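Local atomic coordinates of sensor histidine kinase CitA (Klebsiella pneumoniae, PDB entry 1P0Z), a protein that senses citrate through its periplasmic domain and, as the kinase of a two-component system, probably phosphorylates CitB to induce the citrate-fermentation genes. Residues S46-T51 against V121-E126; I53-A58 against G117-G122. All blocks are in the same frame, centred on the assembly; numbering follows the deposited sequence. Where two conformers were deposited one is given.

Contact 1: residues S46-T51 against V121-E126; sequences SFSDAT and VGYTIE
In this periplasmic PAS domain, D49, A50 and T51 belong to the connection from helix 34-47 to strand 52-57, and they lie against the end of strand 115-124. Y123 is the main partner. A50 CA sits over one face of its ring, 3.7 Å from the centroid, a CH-pi contact. A50 CB touches the ring at CE1 and also meets V121 CG1 at 3.6 Å. At the ring edge, Y123 OH donates to D49 OD1 over 2.7 Å. The hydroxyl approaches OD1 from above the carboxylate plane, and that plane is nearly perpendicular to the ring (84°). Two residues of helix 6-20 complete this polar corner: R11 forms a salt bridge with D49 OD1, and Q15 NE2 bonds to Y123 OH. S48 closes an ST turn, its OG accepting from A50 N at 2.9 Å, while Q15 OE1 also bonds that hydroxyl. At T51 the backbone joins the strand through a weak, bent bond from T51 N to G122 O. The side chain makes the straighter bond: T51 OG1 stands anti to the carbonyl carbon, beside its own N (chi1 -55°), and there accepts from T124 N at 2.9 Å, with 169° at the hydrogen.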
loop_
_atom_site.group_PDB
_atom_site.type_symbol
_atom_site.label_atom_id
_atom_site.label_comp_id
_atom_site.label_asym_id
_atom_site.label_seq_id
_atom_site.Cartn_x
_atom_site.Cartn_y
_atom_site.Cartn_z
ATOM N N SER A 46 -3.714 9.478 -8.367
ATOM C CA SER A 46 -4.327 10.052 -9.561
ATOM C C SER A 46 -3.649 9.546 -10.839
ATOM O O SER A 46 -4.313 9.117 -11.787
ATOM C CB SER A 46 -4.228 11.586 -9.508
ATOM O OG SER A 46 -4.678 12.158 -10.725
ATOM N N PHE A 47 -2.319 9.556 -10.834
ATOM C CA PHE A 47 -1.532 9.139 -12.002
ATOM C C PHE A 47 -1.504 7.628 -12.262
ATOM O O PHE A 47 -1.545 7.204 -13.397
ATOM C CB PHE A 47 -0.109 9.713 -11.853
ATOM C CG PHE A 47 0.755 9.549 -13.051
ATOM C CD1 PHE A 47 0.397 10.110 -14.281
ATOM C CD2 PHE A 47 1.969 8.852 -12.939
ATOM C CE1 PHE A 47 1.255 9.977 -15.397
ATOM C CE2 PHE A 47 2.839 8.712 -14.044
ATOM C CZ PHE A 47 2.477 9.277 -15.277
ATOM N N SER A 48 -1.441 6.817 -11.214
ATOM C CA SER A 48 -1.424 5.344 -11.377
ATOM C C SER A 48 -2.799 4.868 -11.857
ATOM O O SER A 48 -3.793 5.569 -11.653
ATOM C CB SER A 48 -1.178 4.694 -10.006
ATOM O OG SER A 48 -1.249 3.288 -10.106
ATOM N N ASP A 49 -2.854 3.696 -12.477
ATOM C CA ASP A 49 -4.139 3.127 -12.865
ATOM C C ASP A 49 -4.632 2.232 -11.719
ATOM O O ASP A 49 -5.703 1.635 -11.798
ATOM C CB ASP A 49 -4.067 2.344 -14.204
ATOM C CG ASP A 49 -3.046 1.235 -14.204
ATOM O OD1 ASP A 49 -2.122 1.245 -13.365
ATOM O OD2 ASP A 49 -3.169 0.345 -15.079
ATOM N N ALA A 50 -3.882 2.175 -10.619
ATOM C CA ALA A 50 -4.354 1.375 -9.472
ATOM C C ALA A 50 -5.692 1.898 -8.925
ATOM O O ALA A 50 -6.032 3.101 -9.004
ATOM C CB ALA A 50 -3.316 1.396 -8.348
ATOM N N THR A 51 -6.466 1.003 -8.328
ATOM C CA THR A 51 -7.741 1.393 -7.727
ATOM C C THR A 51 -7.520 2.235 -6.480
ATOM O O THR A 51 -8.258 3.210 -6.220
ATOM C CB THR A 51 -8.552 0.159 -7.281
ATOM O OG1 THR A 51 -8.702 -0.713 -8.381
ATOM C CG2 THR A 51 -9.963 0.572 -6.815
ATOM N N VAL A 121 -0.594 -1.112 -2.733
ATOM C CA VAL A 121 -1.166 -0.573 -3.965
ATOM C C VAL A 121 -2.122 -1.661 -4.447
ATOM O O VAL A 121 -1.722 -2.798 -4.649
ATOM C CB VAL A 121 -0.065 -0.315 -5.010
ATOM C CG1 VAL A 121 -0.674 0.022 -6.347
ATOM C CG2 VAL A 121 0.868 0.819 -4.488
ATOM N N GLY A 122 -3.373 -1.297 -4.652
ATOM C CA GLY A 122 -4.353 -2.317 -4.998
ATOM C C GLY A 122 -5.151 -2.094 -6.265
ATOM O O GLY A 122 -5.410 -0.957 -6.669
ATOM N N TYR A 123 -5.511 -3.229 -6.878
ATOM C CA TYR A 123 -6.332 -3.239 -8.103
ATOM C C TYR A 123 -7.549 -4.125 -7.849
ATOM O O TYR A 123 -7.409 -5.324 -7.633
ATOM C CB TYR A 123 -5.567 -3.828 -9.290
ATOM C CG TYR A 123 -4.480 -2.928 -9.837
ATOM C CD1 TYR A 123 -3.263 -2.784 -9.170
ATOM C CD2 TYR A 123 -4.670 -2.245 -11.034
ATOM C CE1 TYR A 123 -2.235 -1.969 -9.691
ATOM C CE2 TYR A 123 -3.663 -1.420 -11.572
ATOM C CZ TYR A 123 -2.448 -1.291 -10.881
ATOM O OH TYR A 123 -1.502 -0.455 -11.399
ATOM N N THR A 124 -8.751 -3.555 -7.814
ATOM C CA THR A 124 -9.932 -4.386 -7.568
ATOM C C THR A 124 -10.237 -5.177 -8.850
ATOM O O THR A 124 -10.449 -4.611 -9.921
ATOM C CB THR A 124 -11.126 -3.515 -7.152
ATOM O OG1 THR A 124 -10.837 -2.954 -5.869
ATOM C CG2 THR A 124 -12.436 -4.355 -7.095
ATOM N N ILE A 125 -10.298 -6.486 -8.696
ATOM C CA ILE A 125 -10.421 -7.400 -9.797
ATOM C C ILE A 125 -11.594 -7.234 -10.724
ATOM O O ILE A 125 -11.442 -7.299 -11.961
ATOM C CB ILE A 125 -10.277 -8.857 -9.255
ATOM C CG1 ILE A 125 -8.816 -9.040 -8.759
ATOM C CG2 ILE A 125 -10.484 -9.874 -10.373
ATOM C CD1 ILE A 125 -8.575 -10.302 -7.923
ATOM N N GLU A 126 -12.740 -6.964 -10.152
ATOM C CA GLU A 126 -13.901 -6.836 -10.980
ATOM C C GLU A 126 -13.786 -5.655 -11.912
ATOM O O GLU A 126 -14.437 -5.661 -12.957
ATOM C CB GLU A 126 -15.157 -6.761 -10.094
ATOM C CG GLU A 126 -16.259 -5.815 -10.568
ATOM C CD GLU A 126 -16.043 -4.393 -10.050
ATOM O OE1 GLU A 126 -15.982 -4.191 -8.815
ATOM O OE2 GLU A 126 -15.931 -3.473 -10.875
#

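Contact 2: residues I53-A58 against G117-G122. With FLC (citrate anion), chain K.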
loop_
_atom_site.group_PDB
_atom_site.type_symbol
_atom_site.label_atom_id
_atom_site.label_comp_id
_atom_site.label_asym_id
_atom_site.label_seq_id
_atom_site.Cartn_x
_atom_site.Cartn_y
_atom_site.Cartn_z
ATOM N N ILE A 53 -4.443 3.253 -3.028
ATOM C CA ILE A 53 -3.155 3.125 -2.368
ATOM C C ILE A 53 -3.465 3.390 -0.899
ATOM O O ILE A 53 -4.143 4.371 -0.573
ATOM C CB ILE A 53 -2.125 4.189 -2.826
ATOM C CG1 ILE A 53 -1.888 4.046 -4.324
ATOM C CG2 ILE A 53 -0.828 4.019 -2.012
ATOM C CD1 ILE A 53 -0.960 5.127 -4.918
ATOM N N THR A 54 -2.958 2.523 -0.026
ATOM C CA THR A 54 -3.129 2.683 1.403
ATOM C C THR A 54 -1.743 2.780 2.032
ATOM O O THR A 54 -0.817 2.060 1.613
ATOM C CB THR A 54 -3.836 1.428 2.033
ATOM O OG1 THR A 54 -5.187 1.350 1.556
ATOM C CG2 THR A 54 -3.845 1.524 3.595
ATOM N N VAL A 55 -1.587 3.671 3.023
ATOM C CA VAL A 55 -0.315 3.780 3.727
ATOM C C VAL A 55 -0.618 3.563 5.211
ATOM O O VAL A 55 -1.569 4.165 5.751
ATOM C CB VAL A 55 0.343 5.176 3.582
ATOM C CG1 VAL A 55 1.664 5.187 4.404
ATOM C CG2 VAL A 55 0.623 5.481 2.082
ATOM N N GLY A 56 0.145 2.663 5.827
ATOM C CA GLY A 56 -0.070 2.415 7.248
ATOM C C GLY A 56 1.203 2.646 8.056
ATOM O O GLY A 56 2.312 2.639 7.506
ATOM N N ASP A 57 1.042 2.844 9.367
ATOM C CA ASP A 57 2.222 3.014 10.214
ATOM C C ASP A 57 2.747 1.649 10.670
ATOM O O ASP A 57 2.292 0.588 10.198
ATOM C CB ASP A 57 1.936 3.958 11.401
ATOM C CG ASP A 57 1.019 3.355 12.451
ATOM O OD1 ASP A 57 0.727 2.137 12.436
ATOM O OD2 ASP A 57 0.594 4.153 13.328
ATOM N N ALA A 58 3.719 1.655 11.583
ATOM C CA ALA A 58 4.337 0.410 12.002
ATOM C C ALA A 58 3.385 -0.603 12.642
ATOM O O ALA A 58 3.633 -1.813 12.595
ATOM C CB ALA A 58 5.520 0.717 12.956
ATOM N N GLY A 117 6.408 1.326 8.625
ATOM C CA GLY A 117 5.077 1.418 8.023
ATOM C C GLY A 117 4.963 0.502 6.814
ATOM O O GLY A 117 5.821 -0.340 6.569
ATOM N N ILE A 118 3.900 0.702 6.041
ATOM C CA ILE A 118 3.634 -0.174 4.894
ATOM C C ILE A 118 2.897 0.609 3.792
ATOM O O ILE A 118 2.121 1.520 4.055
ATOM C CB ILE A 118 2.746 -1.373 5.365
ATOM C CG1 ILE A 118 2.452 -2.342 4.212
ATOM C CG2 ILE A 118 1.434 -0.843 6.004
ATOM C CD1 ILE A 118 1.715 -3.653 4.699
ATOM N N VAL A 119 3.152 0.228 2.548
ATOM C CA VAL A 119 2.409 0.802 1.418
ATOM C C VAL A 119 1.744 -0.389 0.714
ATOM O O VAL A 119 2.371 -1.429 0.521
ATOM C CB VAL A 119 3.337 1.479 0.385
ATOM C CG1 VAL A 119 2.530 1.872 -0.878
ATOM C CG2 VAL A 119 3.990 2.723 1.015
ATOM N N SER A 120 0.470 -0.209 0.380
ATOM C CA SER A 120 -0.285 -1.255 -0.325
ATOM C C SER A 120 -0.896 -0.581 -1.549
ATOM O O SER A 120 -1.624 0.409 -1.411
ATOM C CB SER A 120 -1.412 -1.791 0.579
ATOM O OG SER A 120 -2.199 -2.755 -0.143
ATOM N N VAL A 121 -0.594 -1.112 -2.733
ATOM C CA VAL A 121 -1.166 -0.573 -3.965
ATOM C C VAL A 121 -2.122 -1.661 -4.447
ATOM O O VAL A 121 -1.722 -2.798 -4.649
ATOM C CB VAL A 121 -0.065 -0.315 -5.010
ATOM C CG1 VAL A 121 -0.674 0.022 -6.347
ATOM C CG2 VAL A 121 0.868 0.819 -4.488
ATOM N N GLY A 122 -3.373 -1.297 -4.652
ATOM C CA GLY A 122 -4.353 -2.317 -4.998
ATOM C C GLY A 122 -5.151 -2.094 -6.265
ATOM O O GLY A 122 -5.410 -0.957 -6.669
HETATM C CAC FLC K . -9.465 -1.567 1.226
HETATM C CA FLC K . -7.949 -1.639 0.894
HETATM C CB FLC K . -7.097 -2.321 2.068
HETATM C CBC FLC K . -7.029 -1.478 3.394
HETATM C CG FLC K . -5.637 -2.691 1.518
HETATM C CGC FLC K . -4.660 -3.392 2.489
HETATM O OA1 FLC K . -9.840 -0.897 2.173
HETATM O OA2 FLC K . -10.177 -2.283 0.518
HETATM O OB1 FLC K . -6.737 -0.281 3.334
HETATM O OB2 FLC K . -7.215 -2.086 4.473
HETATM O OG1 FLC K . -5.091 -3.898 3.586
HETATM O OG2 FLC K . -3.498 -3.406 2.149
HETATM O OHB FLC K . -7.652 -3.589 2.447
#
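T54 and S120 face each other across residues 53-57 and 117-122 of neighbouring antiparallel strands, in the middle of the PAS sheet. They form a hydrogen-bonded pair: T54 N to S120 O and S120 N to T54 O are both 2.9 Å, and both donors lie in the carbonyl plane. G56 and I118 repeat the pattern, but I118 N reaches G56 O from above the carbonyl plane. G117 CA packs 3.1 Å from G56 O, and G117 has backbone angles that would force a CB against the preceding carbonyl O, which suits glycine.

The two faces of the sheet differ. I53, V55, V119 and V121 point to one face. There I53 CG2 lies beside V119 CG1 at 4.1 Å, and I19 of helix 6-20 packs on both residues. T54 and S120 point to the other face, where citrate is bound.

The T54 side chain starts level with S120, with the two CB atoms 4.3 Å apart. T54 CB itself lies near citrate OB1, and there the chain branches. The methyl T54 CG2, anti to the backbone N, touches citrate OB1 at 3.4 Å. The hydroxyl T54 OG1, anti to the carbonyl carbon (chi1 -67°), donates to the same OB1 at 2.9 Å. One carboxylate oxygen thus meets both branches. S120 OG donates to OG2 of a different carboxylate at 2.7 Å.

R62, H65 and K105, all known citrate-binding residues, also bond to this citrate. R103, a fourth such residue, packs against S120. The strand pair therefore supplies two neutral donors to separate carboxylates, while basic side chains around them probably offset much of the ligand's negative charge.

Both contacts use strand 115-124 and share V121 and G122, but their centres lie 14 Å apart. Contact 2 is buried near the centre of the chain and pairs this strand with strand 52-57 by regular backbone bonds. Contact 1 is partly buried and lies farther out, where the connection from helix 34-47 reaches the C-terminal end of the strand. Two of its three bonds involve a side chain, and a charged group takes part. V121 belongs to both, lying beside the connection in one and the neighbouring strand in the other. Contact 2 directly forms part of the citrate site, whereas contact 1 only comes near it, at G122, about 5 Å from the side chain of R103.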